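Local coordinates for protein dehydratase, IlvD/Edd family (Caulobacter crescentus, PDB 5OYN) that catalyses the dehydration of D-xylonate, and of D-gluconate, to 2-keto-3-deoxy sugar acids, using a [2Fe-2S] cluster and magnesium, at residues P95-F100 / R112-L117; M296-G301 / F584-Q589; G463-P468 / A573-T578. One frame throughout, in Å; residues are numbered along the deposited sequence.

Contact 1. Residues P95-F100 / R112-L117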
ATOM      1  N   PRO A  95      -3.930 -15.264   0.607  1.00 56.47           N
ATOM      2  CA  PRO A  95      -3.525 -15.520   1.989  1.00 49.86           C
ATOM      3  C   PRO A  95      -3.743 -16.956   2.420  1.00 55.07           C
ATOM      4  O   PRO A  95      -4.373 -17.747   1.704  1.00 55.39           O
ATOM      5  CB  PRO A  95      -4.425 -14.570   2.779  1.00 48.35           C
ATOM      6  CG  PRO A  95      -5.694 -14.528   1.979  1.00 48.48           C
ATOM      7  CD  PRO A  95      -5.331 -14.807   0.531  1.00 55.23           C
ATOM      8  N   VAL A  96      -3.220 -17.286   3.600  1.00 50.79           N
ATOM      9  CA  VAL A  96      -3.450 -18.557   4.260  1.00 54.61           C
ATOM     10  C   VAL A  96      -3.908 -18.278   5.686  1.00 55.40           C
ATOM     11  O   VAL A  96      -3.933 -17.138   6.140  1.00 55.43           O
ATOM     12  CB  VAL A  96      -2.198 -19.462   4.251  1.00 54.53           C
ATOM     13  CG1 VAL A  96      -1.928 -19.953   2.849  1.00 55.48           C
ATOM     14  CG2 VAL A  96      -0.994 -18.713   4.793  1.00 52.14           C
ATOM     15  N   HIS A  97      -4.280 -19.338   6.383  1.00 60.70           N
ATOM     16  CA  HIS A  97      -4.610 -19.222   7.791  1.00 55.92           C
ATOM     17  C   HIS A  97      -3.430 -18.586   8.528  1.00 55.00           C
ATOM     18  O   HIS A  97      -2.281 -18.996   8.314  1.00 54.60           O
ATOM     19  CB  HIS A  97      -4.942 -20.607   8.343  1.00 55.96           C
ATOM     20  CG  HIS A  97      -5.324 -20.608   9.786  1.00 60.06           C
ATOM     21  ND1 HIS A  97      -6.462 -19.988  10.254  1.00 61.46           N
ATOM     22  CD2 HIS A  97      -4.712 -21.146  10.868  1.00 59.10           C
ATOM     23  CE1 HIS A  97      -6.537 -20.148  11.564  1.00 60.60           C
ATOM     24  NE2 HIS A  97      -5.487 -20.845  11.961  1.00 56.53           N
ATOM     25  N   PRO A  98      -3.656 -17.555   9.339  1.00 59.15           N
ATOM     26  CA  PRO A  98      -2.539 -16.884  10.013  1.00 56.66           C
ATOM     27  C   PRO A  98      -2.026 -17.687  11.188  1.00 53.89           C
ATOM     28  O   PRO A  98      -2.765 -18.428  11.837  1.00 58.32           O
ATOM     29  CB  PRO A  98      -3.160 -15.565  10.491  1.00 52.84           C
ATOM     30  CG  PRO A  98      -4.582 -15.890  10.702  1.00 53.26           C
ATOM     31  CD  PRO A  98      -4.925 -16.845   9.570  1.00 58.41           C
ATOM     32  N   ILE A  99      -0.733 -17.528  11.456  1.00 58.25           N
ATOM     33  CA  ILE A  99      -0.071 -18.241  12.546  1.00 59.11           C
ATOM     34  C   ILE A  99       0.949 -17.312  13.195  1.00 64.09           C
ATOM     35  O   ILE A  99       1.898 -16.864  12.540  1.00 63.77           O
ATOM     36  CB  ILE A  99       0.625 -19.529  12.082  1.00 59.25           C
ATOM     37  CG1 ILE A  99      -0.321 -20.410  11.239  1.00 58.80           C
ATOM     38  CG2 ILE A  99       1.196 -20.258  13.297  1.00 60.44           C
ATOM     39  CD1 ILE A  99       0.227 -21.808  10.920  1.00 58.28           C
ATOM     40  N   PHE A 100       0.758 -17.032  14.483  1.00 63.79           N
ATOM     41  CA  PHE A 100       1.648 -16.194  15.280  1.00 58.84           C
ATOM     42  C   PHE A 100       1.910 -16.991  16.548  1.00 62.73           C
ATOM     43  O   PHE A 100       1.054 -17.044  17.435  1.00 67.81           O
ATOM     44  CB  PHE A 100       1.022 -14.834  15.575  1.00 59.56           C
ATOM     45  CG  PHE A 100       1.840 -13.954  16.490  1.00 65.09           C
ATOM     46  CD1 PHE A 100       3.216 -14.132  16.621  1.00 62.36           C
ATOM     47  CD2 PHE A 100       1.228 -12.928  17.213  1.00 63.88           C
ATOM     48  CE1 PHE A 100       3.960 -13.327  17.466  1.00 60.52           C
ATOM     49  CE2 PHE A 100       1.972 -12.113  18.064  1.00 62.03           C
ATOM     50  CZ  PHE A 100       3.343 -12.320  18.192  1.00 62.90           C
ATOM     51  N   ARG A 112      -0.729 -25.480  12.310  1.00 60.33           N
ATOM     52  CA  ARG A 112       0.052 -25.913  11.162  1.00 56.17           C
ATOM     53  C   ARG A 112      -0.771 -26.812  10.254  1.00 59.42           C
ATOM     54  O   ARG A 112      -0.767 -26.645   9.029  1.00 59.34           O
ATOM     55  CB  ARG A 112       1.311 -26.623  11.624  1.00 54.23           C
ATOM     56  CG  ARG A 112       2.253 -26.934  10.495  1.00 58.24           C
ATOM     57  CD  ARG A 112       3.215 -28.029  10.889  1.00 60.25           C
ATOM     58  NE  ARG A 112       2.599 -29.334  10.697  1.00 63.26           N
ATOM     59  CZ  ARG A 112       2.991 -30.446  11.304  1.00 60.55           C
ATOM     60  NH1 ARG A 112       4.008 -30.427  12.152  1.00 60.01           N
ATOM     61  NH2 ARG A 112       2.361 -31.580  11.053  1.00 69.23           N
ATOM     62  N   ASN A 113      -1.512 -27.748  10.841  1.00 61.42           N
ATOM     63  CA  ASN A 113      -2.297 -28.662  10.025  1.00 61.55           C
ATOM     64  C   ASN A 113      -3.513 -27.961   9.430  1.00 59.19           C
ATOM     65  O   ASN A 113      -3.869 -28.205   8.270  1.00 57.35           O
ATOM     66  CB  ASN A 113      -2.698 -29.884  10.859  1.00 67.31           C
ATOM     67  CG  ASN A 113      -1.518 -30.846  11.108  1.00 65.79           C
ATOM     68  OD1 ASN A 113      -0.563 -30.901  10.329  1.00 64.65           O
ATOM     69  ND2 ASN A 113      -1.595 -31.606  12.192  1.00 65.07           N
ATOM     70  N   LEU A 114      -4.139 -27.062  10.200  1.00 61.06           N
ATOM     71  CA  LEU A 114      -5.275 -26.293   9.691  1.00 54.89           C
ATOM     72  C   LEU A 114      -4.864 -25.395   8.531  1.00 54.15           C
ATOM     73  O   LEU A 114      -5.582 -25.285   7.534  1.00 59.89           O
ATOM     74  CB  LEU A 114      -5.897 -25.471  10.819  1.00 50.89           C
ATOM     75  CG  LEU A 114      -7.047 -24.529  10.452  1.00 58.57           C
ATOM     76  CD1 LEU A 114      -8.164 -25.241   9.720  1.00 56.71           C
ATOM     77  CD2 LEU A 114      -7.584 -23.832  11.695  1.00 61.25           C
ATOM     78  N   SER A 115      -3.716 -24.735   8.642  1.00 54.51           N
ATOM     79  CA  SER A 115      -3.218 -23.951   7.523  1.00 51.62           C
ATOM     80  C   SER A 115      -2.892 -24.856   6.340  1.00 54.90           C
ATOM     81  O   SER A 115      -3.179 -24.514   5.186  1.00 58.99           O
ATOM     82  CB  SER A 115      -1.997 -23.146   7.976  1.00 54.30           C
ATOM     83  OG  SER A 115      -1.442 -22.364   6.937  1.00 53.73           O
ATOM     84  N   TYR A 116      -2.317 -26.029   6.615  1.00 57.17           N
ATOM     85  CA  TYR A 116      -2.023 -27.008   5.573  1.00 57.07           C
ATOM     86  C   TYR A 116      -3.262 -27.320   4.738  1.00 59.76           C
ATOM     87  O   TYR A 116      -3.231 -27.246   3.504  1.00 60.78           O
ATOM     88  CB  TYR A 116      -1.471 -28.288   6.216  1.00 57.46           C
ATOM     89  CG  TYR A 116      -1.547 -29.509   5.318  1.00 59.77           C
ATOM     90  CD1 TYR A 116      -0.602 -29.717   4.316  1.00 60.77           C
ATOM     91  CD2 TYR A 116      -2.565 -30.450   5.464  1.00 60.52           C
ATOM     92  CE1 TYR A 116      -0.671 -30.823   3.482  1.00 60.12           C
ATOM     93  CE2 TYR A 116      -2.646 -31.561   4.627  1.00 58.72           C
ATOM     94  CZ  TYR A 116      -1.696 -31.740   3.642  1.00 60.45           C
ATOM     95  OH  TYR A 116      -1.759 -32.835   2.813  1.00 59.02           O
ATOM     96  N   LEU A 117      -4.366 -27.676   5.403  1.00 60.74           N
ATOM     97  CA  LEU A 117      -5.596 -28.032   4.702  1.00 53.15           C
ATOM     98  C   LEU A 117      -6.006 -26.944   3.738  1.00 56.32           C
ATOM     99  O   LEU A 117      -6.264 -27.204   2.559  1.00 64.27           O
ATOM    100  CB  LEU A 117      -6.725 -28.282   5.704  1.00 56.05           C
ATOM    101  CG  LEU A 117      -6.545 -29.501   6.610  1.00 57.87           C
ATOM    102  CD1 LEU A 117      -7.474 -29.459   7.824  1.00 51.54           C
ATOM    103  CD2 LEU A 117      -6.740 -30.770   5.793  1.00 57.07           C
TER
HETATM  104  O   HOH W   1      -5.107 -22.033   5.435  1.00 55.03           O
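The CA atoms of His-97 and Ser-115 come within 4.9 Å, the shortest CA pair between the segments. They join a loop to a helix within a beta-alpha-beta crossover. Strand 90-95 runs into the loop, helix 109-125 follows, and the chain then enters strand 130-135 of the same parallel sheet. The contact is buried.

Apolar packing carries most of it. The CB of His-97 meets the CB of Ser-115 at 3.9 Å. Ile-99 meets the same helix through its terminal methyl. Its CD1 reaches Ser-115 CB at 3.9 Å and also comes close to the backbone N of Arg-112. The CG1 branch is anti to the carbonyl carbon (chi1 -50°) and the chain is extended beyond it, which carries the terminal methyl to the helix. Val-96 adds a lighter touch near the Ser-115 hydroxyl.

A CH-pi contact makes up the second group. The CG of His-97 is anti to its backbone N (chi1 -179°), and this turns the imidazole along the helix toward Leu-114. The Leu-114 CD2 methyl sits over one ring face, 3.9 Å from the centroid and 20° off the normal. It is offset toward the ring rim. The two side chains cross at about a right angle. His-97 NE2 also makes a weak hydrogen bond to Asp-111 OD1.

No direct hydrogen bond joins the segments. The Arg-112 guanidinium bonds Gly-579 O and His-292 ND1, outside the two segments. Phe-100, the last residue of 95-100, lines the [2Fe-2S] pocket and meets Phe-40 of the second subunit edge-to-face.

The polar link is a water. It accepts from His-97 N at 3.0 Å and donates to Ser-115 O at 3.2 Å.

Contact 2. Residues M296-G301 / F584-Q589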
ATOM      1  N   MET A 296       6.966 -33.245   7.082  1.00 57.21           N
ATOM      2  CA  MET A 296       7.182 -32.934   5.674  1.00 64.13           C
ATOM      3  C   MET A 296       7.596 -34.175   4.892  1.00 66.66           C
ATOM      4  O   MET A 296       7.120 -34.395   3.770  1.00 64.81           O
ATOM      5  CB  MET A 296       8.226 -31.828   5.542  1.00 62.05           C
ATOM      6  CG  MET A 296       7.831 -30.557   6.275  1.00 61.42           C
ATOM      7  SD  MET A 296       9.239 -29.489   6.615  1.00 70.27           S
ATOM      8  CE  MET A 296       9.724 -29.211   4.941  1.00 52.45           C
ATOM      9  N   ALA A 297       8.479 -34.998   5.478  1.00 69.98           N
ATOM     10  CA  ALA A 297       8.896 -36.258   4.862  1.00 63.36           C
ATOM     11  C   ALA A 297       7.694 -37.130   4.540  1.00 62.09           C
ATOM     12  O   ALA A 297       7.477 -37.513   3.384  1.00 61.06           O
ATOM     13  CB  ALA A 297       9.861 -36.995   5.788  1.00 61.53           C
ATOM     14  N   ARG A 298       6.889 -37.428   5.560  1.00 58.63           N
ATOM     15  CA  ARG A 298       5.699 -38.245   5.361  1.00 62.00           C
ATOM     16  C   ARG A 298       4.836 -37.715   4.225  1.00 64.61           C
ATOM     17  O   ARG A 298       4.458 -38.466   3.321  1.00 70.86           O
ATOM     18  CB  ARG A 298       4.904 -38.323   6.658  1.00 63.46           C
ATOM     19  CG  ARG A 298       5.638 -39.056   7.753  1.00 62.28           C
ATOM     20  CD  ARG A 298       4.672 -39.549   8.814  1.00 70.26           C
ATOM     21  NE  ARG A 298       3.733 -40.527   8.273  1.00 71.86           N
ATOM     22  CZ  ARG A 298       2.646 -40.950   8.911  1.00 75.46           C
ATOM     23  NH1 ARG A 298       2.351 -40.480  10.122  1.00 72.41           N
ATOM     24  NH2 ARG A 298       1.852 -41.843   8.334  1.00 74.91           N
ATOM     25  N   HIS A 299       4.546 -36.410   4.227  1.00 66.72           N
ATOM     26  CA  HIS A 299       3.681 -35.849   3.190  1.00 63.26           C
ATOM     27  C   HIS A 299       4.304 -35.928   1.806  1.00 59.90           C
ATOM     28  O   HIS A 299       3.580 -35.810   0.811  1.00 68.62           O
ATOM     29  CB  HIS A 299       3.315 -34.399   3.509  1.00 57.25           C
ATOM     30  CG  HIS A 299       2.045 -34.259   4.284  1.00 56.03           C
ATOM     31  ND1 HIS A 299       2.025 -34.010   5.640  1.00 58.79           N
ATOM     32  CD2 HIS A 299       0.750 -34.348   3.896  1.00 60.27           C
ATOM     33  CE1 HIS A 299       0.771 -33.947   6.055  1.00 60.60           C
ATOM     34  NE2 HIS A 299      -0.023 -34.144   5.016  1.00 61.52           N
ATOM     35  N   ALA A 300       5.616 -36.115   1.712  1.00 57.53           N
ATOM     36  CA  ALA A 300       6.256 -36.421   0.442  1.00 63.37           C
ATOM     37  C   ALA A 300       6.557 -37.918   0.291  1.00 72.78           C
ATOM     38  O   ALA A 300       7.391 -38.303  -0.541  1.00 72.13           O
ATOM     39  CB  ALA A 300       7.528 -35.591   0.288  1.00 63.50           C
ATOM     40  N   GLY A 301       5.890 -38.765   1.074  1.00 66.13           N
ATOM     41  CA  GLY A 301       6.050 -40.205   0.939  1.00 67.73           C
ATOM     42  C   GLY A 301       7.445 -40.708   1.240  1.00 70.03           C
ATOM     43  O   GLY A 301       7.940 -41.610   0.554  1.00 66.79           O
ATOM     44  N   PHE A 584      -4.871 -39.295   8.375  1.00 67.49           N
ATOM     45  CA  PHE A 584      -5.589 -39.604   7.144  1.00 68.59           C
ATOM     46  C   PHE A 584      -5.000 -38.873   5.940  1.00 74.58           C
ATOM     47  O   PHE A 584      -5.143 -39.337   4.803  1.00 76.30           O
ATOM     48  CB  PHE A 584      -7.062 -39.243   7.292  1.00 69.73           C
ATOM     49  CG  PHE A 584      -7.348 -37.788   7.069  1.00 73.87           C
ATOM     50  CD1 PHE A 584      -7.350 -36.900   8.135  1.00 73.97           C
ATOM     51  CD2 PHE A 584      -7.610 -37.300   5.794  1.00 73.39           C
ATOM     52  CE1 PHE A 584      -7.611 -35.557   7.944  1.00 69.31           C
ATOM     53  CE2 PHE A 584      -7.867 -35.949   5.592  1.00 77.61           C
ATOM     54  CZ  PHE A 584      -7.865 -35.076   6.669  1.00 73.85           C
ATOM     55  N   ALA A 585      -4.360 -37.720   6.163  1.00 75.07           N
ATOM     56  CA  ALA A 585      -4.024 -36.824   5.061  1.00 71.45           C
ATOM     57  C   ALA A 585      -2.770 -37.247   4.311  1.00 68.87           C
ATOM     58  O   ALA A 585      -2.627 -36.910   3.129  1.00 69.44           O
ATOM     59  CB  ALA A 585      -3.856 -35.394   5.577  1.00 69.20           C
ATOM     60  N   VAL A 586      -1.855 -37.962   4.973  1.00 66.41           N
ATOM     61  CA  VAL A 586      -0.610 -38.386   4.328  1.00 69.31           C
ATOM     62  C   VAL A 586      -0.894 -39.219   3.087  1.00 72.28           C
ATOM     63  O   VAL A 586      -0.158 -39.148   2.093  1.00 63.47           O
ATOM     64  CB  VAL A 586       0.253 -39.170   5.334  1.00 72.95           C
ATOM     65  CG1 VAL A 586       1.622 -39.456   4.751  1.00 74.67           C
ATOM     66  CG2 VAL A 586       0.353 -38.408   6.642  1.00 74.02           C
ATOM     67  N   LYS A 587      -1.957 -40.028   3.143  1.00 77.85           N
ATOM     68  CA  LYS A 587      -2.417 -40.826   2.012  1.00 71.98           C
ATOM     69  C   LYS A 587      -2.457 -40.028   0.699  1.00 73.40           C
ATOM     70  O   LYS A 587      -2.027 -40.535  -0.343  1.00 70.13           O
ATOM     71  CB  LYS A 587      -3.787 -41.400   2.384  1.00 73.27           C
ATOM     72  CG  LYS A 587      -4.586 -42.050   1.291  1.00 78.09           C
ATOM     73  CD  LYS A 587      -6.073 -42.015   1.660  1.00 73.37           C
ATOM     74  CE  LYS A 587      -6.304 -42.048   3.171  1.00 74.28           C
ATOM     75  NZ  LYS A 587      -7.595 -41.398   3.545  1.00 72.36           N
ATOM     76  N   TYR A 588      -2.942 -38.771   0.724  1.00 75.08           N
ATOM     77  CA  TYR A 588      -3.153 -37.992  -0.511  1.00 70.61           C
ATOM     78  C   TYR A 588      -1.837 -37.472  -1.088  1.00 69.18           C
ATOM     79  O   TYR A 588      -1.113 -36.722  -0.424  1.00 73.44           O
ATOM     80  CB  TYR A 588      -4.104 -36.823  -0.246  1.00 67.20           C
ATOM     81  CG  TYR A 588      -5.460 -37.281   0.210  1.00 67.53           C
ATOM     82  CD1 TYR A 588      -5.715 -37.484   1.559  1.00 67.45           C
ATOM     83  CD2 TYR A 588      -6.481 -37.547  -0.710  1.00 65.41           C
ATOM     84  CE1 TYR A 588      -6.946 -37.929   1.996  1.00 69.98           C
ATOM     85  CE2 TYR A 588      -7.726 -38.000  -0.280  1.00 65.69           C
ATOM     86  CZ  TYR A 588      -7.946 -38.192   1.076  1.00 67.34           C
ATOM     87  OH  TYR A 588      -9.166 -38.630   1.524  1.00 66.67           O
ATOM     88  N   GLN A 589      -1.544 -37.829  -2.341  1.00 65.72           N
ATOM     89  CA  GLN A 589      -0.266 -37.483  -2.950  1.00 64.74           C
ATOM     90  C   GLN A 589      -0.464 -37.034  -4.386  1.00 69.83           C
ATOM     91  O   GLN A 589      -1.363 -37.514  -5.084  1.00 73.44           O
ATOM     92  CB  GLN A 589       0.719 -38.656  -2.939  1.00 63.64           C
ATOM     93  CG  GLN A 589       0.953 -39.254  -1.572  1.00 69.15           C
ATOM     94  CD  GLN A 589       2.137 -38.639  -0.857  1.00 72.83           C
ATOM     95  OE1 GLN A 589       3.089 -38.171  -1.490  1.00 69.75           O
ATOM     96  NE2 GLN A 589       2.087 -38.641   0.478  1.00 71.58           N
TER
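The Gln-589 side-chain NE2 serves two carbonyls, one in each segment. It donates to Val-586 O at 2.8 Å, nearly straight (159°), with that oxygen in the amide plane. A weak, bent bond runs from the same NE2 to His-299 O at 3.2 Å. The chain bends at chi2 (-92°), which folds the amide back toward Val-586 O and the end of 296-301. Replacing Gln-589 by alanine is likely to leave the Val-586 and His-299 carbonyls without this common donor and to open a gap beside Gly-301.

The rest is mainly apolar. Val-586 CG1 lies against the Arg-298 backbone and 4.0 Å from Arg-298 CB. The other methyl, Val-586 CG2, sits over the centre of one guanidinium face. Arg-298 NH2 itself forms a salt bridge with Glu-583. The His-299 ring meets Ala-585 CB edge-on, 4.1 Å from NE2.

On the far side, Lys-587 forms a salt bridge with Glu-567 of the second subunit.

Helix 289-299 thus ends against the short, weakly bonded helical turn at 583-586. Gly-301, at positive phi (63°), is the C-prime residue of a Schellman motif, with its N bonded to Arg-298 O.

Contact 3. Residues G463-P468 / A573-T578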
ATOM      1  N   GLY A 463       0.984 -33.095  25.081  1.00 66.17           N
ATOM      2  CA  GLY A 463       1.212 -33.608  23.758  1.00 62.64           C
ATOM      3  C   GLY A 463       0.101 -33.217  22.818  1.00 60.83           C
ATOM      4  O   GLY A 463      -0.833 -32.493  23.187  1.00 64.69           O
ATOM      5  N   PRO A 464       0.185 -33.699  21.575  1.00 55.44           N
ATOM      6  CA  PRO A 464      -0.829 -33.347  20.567  1.00 56.81           C
ATOM      7  C   PRO A 464      -2.259 -33.571  21.017  1.00 63.15           C
ATOM      8  O   PRO A 464      -3.159 -32.826  20.599  1.00 65.82           O
ATOM      9  CB  PRO A 464      -0.470 -34.251  19.381  1.00 54.95           C
ATOM     10  CG  PRO A 464       1.002 -34.523  19.541  1.00 59.20           C
ATOM     11  CD  PRO A 464       1.328 -34.434  21.005  1.00 56.00           C
ATOM     12  N   ILE A 465      -2.503 -34.575  21.855  1.00 61.67           N
ATOM     13  CA  ILE A 465      -3.860 -34.886  22.285  1.00 60.45           C
ATOM     14  C   ILE A 465      -4.175 -34.224  23.616  1.00 62.35           C
ATOM     15  O   ILE A 465      -5.273 -33.689  23.811  1.00 63.17           O
ATOM     16  CB  ILE A 465      -4.046 -36.419  22.359  1.00 63.85           C
ATOM     17  CG1 ILE A 465      -3.670 -37.082  21.028  1.00 61.83           C
ATOM     18  CG2 ILE A 465      -5.468 -36.777  22.751  1.00 53.68           C
ATOM     19  CD1 ILE A 465      -4.618 -36.758  19.889  1.00 64.29           C
ATOM     20  N   GLY A 466      -3.214 -34.232  24.536  1.00 59.84           N
ATOM     21  CA  GLY A 466      -3.496 -33.777  25.887  1.00 66.56           C
ATOM     22  C   GLY A 466      -3.811 -32.294  25.977  1.00 73.67           C
ATOM     23  O   GLY A 466      -4.693 -31.886  26.742  1.00 72.93           O
ATOM     24  N   TRP A 467      -3.106 -31.465  25.188  1.00 71.97           N
ATOM     25  CA  TRP A 467      -3.133 -30.023  25.415  1.00 65.92           C
ATOM     26  C   TRP A 467      -4.417 -29.335  24.938  1.00 66.06           C
ATOM     27  O   TRP A 467      -5.024 -28.581  25.717  1.00 66.03           O
ATOM     28  CB  TRP A 467      -1.906 -29.380  24.774  1.00 65.30           C
ATOM     29  CG  TRP A 467      -1.613 -28.012  25.319  1.00 70.04           C
ATOM     30  CD1 TRP A 467      -1.860 -26.818  24.709  1.00 66.93           C
ATOM     31  CD2 TRP A 467      -1.034 -27.699  26.591  1.00 69.99           C
ATOM     32  NE1 TRP A 467      -1.469 -25.784  25.518  1.00 66.83           N
ATOM     33  CE2 TRP A 467      -0.957 -26.296  26.680  1.00 69.84           C
ATOM     34  CE3 TRP A 467      -0.574 -28.467  27.662  1.00 69.84           C
ATOM     35  CZ2 TRP A 467      -0.433 -25.644  27.796  1.00 72.13           C
ATOM     36  CZ3 TRP A 467      -0.051 -27.817  28.771  1.00 75.13           C
ATOM     37  CH2 TRP A 467       0.013 -26.419  28.829  1.00 71.92           C
ATOM     38  N   PRO A 468      -4.874 -29.536  23.681  1.00 60.97           N
ATOM     39  CA  PRO A 468      -4.388 -30.291  22.518  1.00 59.33           C
ATOM     40  C   PRO A 468      -3.427 -29.492  21.669  1.00 62.28           C
ATOM     41  O   PRO A 468      -3.290 -28.298  21.903  1.00 60.22           O
ATOM     42  CB  PRO A 468      -5.658 -30.583  21.735  1.00 60.62           C
ATOM     43  CG  PRO A 468      -6.556 -29.434  22.045  1.00 60.87           C
ATOM     44  CD  PRO A 468      -6.188 -28.923  23.415  1.00 62.70           C
ATOM     45  N   ALA A 573      -4.980 -36.250  14.621  1.00 68.94           N
ATOM     46  CA  ALA A 573      -3.567 -35.933  14.802  1.00 71.53           C
ATOM     47  C   ALA A 573      -2.784 -37.139  15.320  1.00 69.25           C
ATOM     48  O   ALA A 573      -3.195 -37.798  16.281  1.00 67.77           O
ATOM     49  CB  ALA A 573      -3.394 -34.751  15.758  1.00 63.89           C
ATOM     50  N   SER A 574      -1.644 -37.407  14.683  1.00 67.64           N
ATOM     51  CA  SER A 574      -0.686 -38.411  15.115  1.00 65.80           C
ATOM     52  C   SER A 574       0.124 -37.900  16.303  1.00 65.71           C
ATOM     53  O   SER A 574      -0.097 -36.804  16.815  1.00 75.52           O
ATOM     54  CB  SER A 574       0.239 -38.777  13.961  1.00 72.50           C
ATOM     55  OG  SER A 574       1.428 -38.008  13.994  1.00 72.97           O
ATOM     56  N   GLN A 575       1.087 -38.688  16.745  1.00 66.31           N
ATOM     57  CA  GLN A 575       2.018 -38.202  17.748  1.00 68.10           C
ATOM     58  C   GLN A 575       3.244 -37.607  17.069  1.00 68.80           C
ATOM     59  O   GLN A 575       3.505 -37.847  15.883  1.00 69.80           O
ATOM     60  CB  GLN A 575       2.432 -39.322  18.710  1.00 66.91           C
ATOM     61  CG  GLN A 575       1.285 -39.935  19.472  1.00 58.44           C
ATOM     62  CD  GLN A 575       0.925 -39.123  20.703  1.00 68.11           C
ATOM     63  OE1 GLN A 575       1.684 -39.079  21.680  1.00 67.08           O
ATOM     64  NE2 GLN A 575      -0.234 -38.456  20.656  1.00 66.10           N
ATOM     65  N   LEU A 576       4.004 -36.817  17.844  1.00 63.88           N
ATOM     66  CA  LEU A 576       5.184 -36.154  17.292  1.00 63.79           C
ATOM     67  C   LEU A 576       6.261 -37.135  16.850  1.00 69.46           C
ATOM     68  O   LEU A 576       7.166 -36.743  16.101  1.00 63.15           O
ATOM     69  CB  LEU A 576       5.761 -35.152  18.302  1.00 60.84           C
ATOM     70  CG  LEU A 576       4.722 -34.204  18.916  1.00 68.66           C
ATOM     71  CD1 LEU A 576       5.279 -33.478  20.130  1.00 52.67           C
ATOM     72  CD2 LEU A 576       4.164 -33.201  17.853  1.00 63.74           C
ATOM     73  N   ASP A 577       6.183 -38.392  17.299  1.00 71.55           N
ATOM     74  CA  ASP A 577       6.992 -39.456  16.715  1.00 71.73           C
ATOM     75  C   ASP A 577       6.931 -39.398  15.188  1.00 67.18           C
ATOM     76  O   ASP A 577       7.963 -39.427  14.512  1.00 65.45           O
ATOM     77  CB  ASP A 577       6.530 -40.832  17.261  1.00 75.83           C
ATOM     78  CG  ASP A 577       5.139 -41.292  16.712  1.00 87.26           C
ATOM     79  OD1 ASP A 577       4.160 -41.368  17.497  1.00 87.05           O
ATOM     80  OD2 ASP A 577       5.023 -41.611  15.501  1.00 84.59           O
ATOM     81  N   THR A 578       5.719 -39.296  14.636  1.00 65.68           N
ATOM     82  CA  THR A 578       5.492 -39.212  13.198  1.00 74.52           C
ATOM     83  C   THR A 578       4.974 -37.836  12.789  1.00 71.91           C
ATOM     84  O   THR A 578       4.212 -37.716  11.825  1.00 69.86           O
ATOM     85  CB  THR A 578       4.523 -40.299  12.722  1.00 81.45           C
ATOM     86  OG1 THR A 578       3.502 -40.517  13.712  1.00 75.79           O
ATOM     87  CG2 THR A 578       5.276 -41.617  12.413  1.00 74.19           C
TER
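Pro-464 and Leu-576 form the tight part of this contact. The proline ring points at the other loop, and its CG lies 3.8 Å from Leu-576 CG. Pro-464 CD faces the same leucine, while Pro-464 CB rests 3.6 Å from Ser-574 O. The two side chains cross obliquely. Leu-576 has CG anti to its carbonyl carbon (chi1 -49°), which brings CG and its methyls against Pro-464 CG and CD. Tyr-569 of helix 564-572 also packs on Pro-464.

Both loops belong to the C-terminal family region. Residues 463-468 follow strand 455-460 of its mixed sheet and hold a cis peptide before Pro-468. Residues 573-578 leave helix 564-572 and make a short 3-10 turn. Gln-575 O accepts Ser-574 OG at 2.8 Å and Thr-578 N at 2.9 Å, from opposite faces of its plane.

Packing is sparser at Ile-465 and Ala-573, which are both partly exposed. Ile-465 CD1 comes no nearer than 4.0 Å to Ala-573 O, a loose contact. Ile-465 CG1 lies 3.7 Å from Gln-575 NE2, the two side chains crossing at about a right angle. That amide is held by Glu-513 OE2, which also accepts from Ile-465 N. One carboxylate oxygen therefore ties the two loops together where they share no direct hydrogen bond. Glu-513 OE1 takes the N of Gly-466.

In the fold
Contacts 1 and 2 meet through Tyr-116 of helix 109-125. Its OH lies 3.1 Å from His-299 NE2, and the two rings pack with planes at about 50°. Contacts 2 and 3 touch where Arg-298 NH1 packs 3.4 Å from Thr-578 CB. Contacts 1 and 3 do not touch, their nearest atoms being about 5 Å apart. The three centres are 17 to 18 Å from one another. Contact 1 reaches the active site: Phe-100 touches the iron-sulfur cluster, and the Ile-99 side chain is about 8 Å from it and about 9 Å from the magnesium. In contact 3, the Leu-576 side chain is about 9 Å from that of the magnesium ligand Glu-472. Contact 2 is away from these sites.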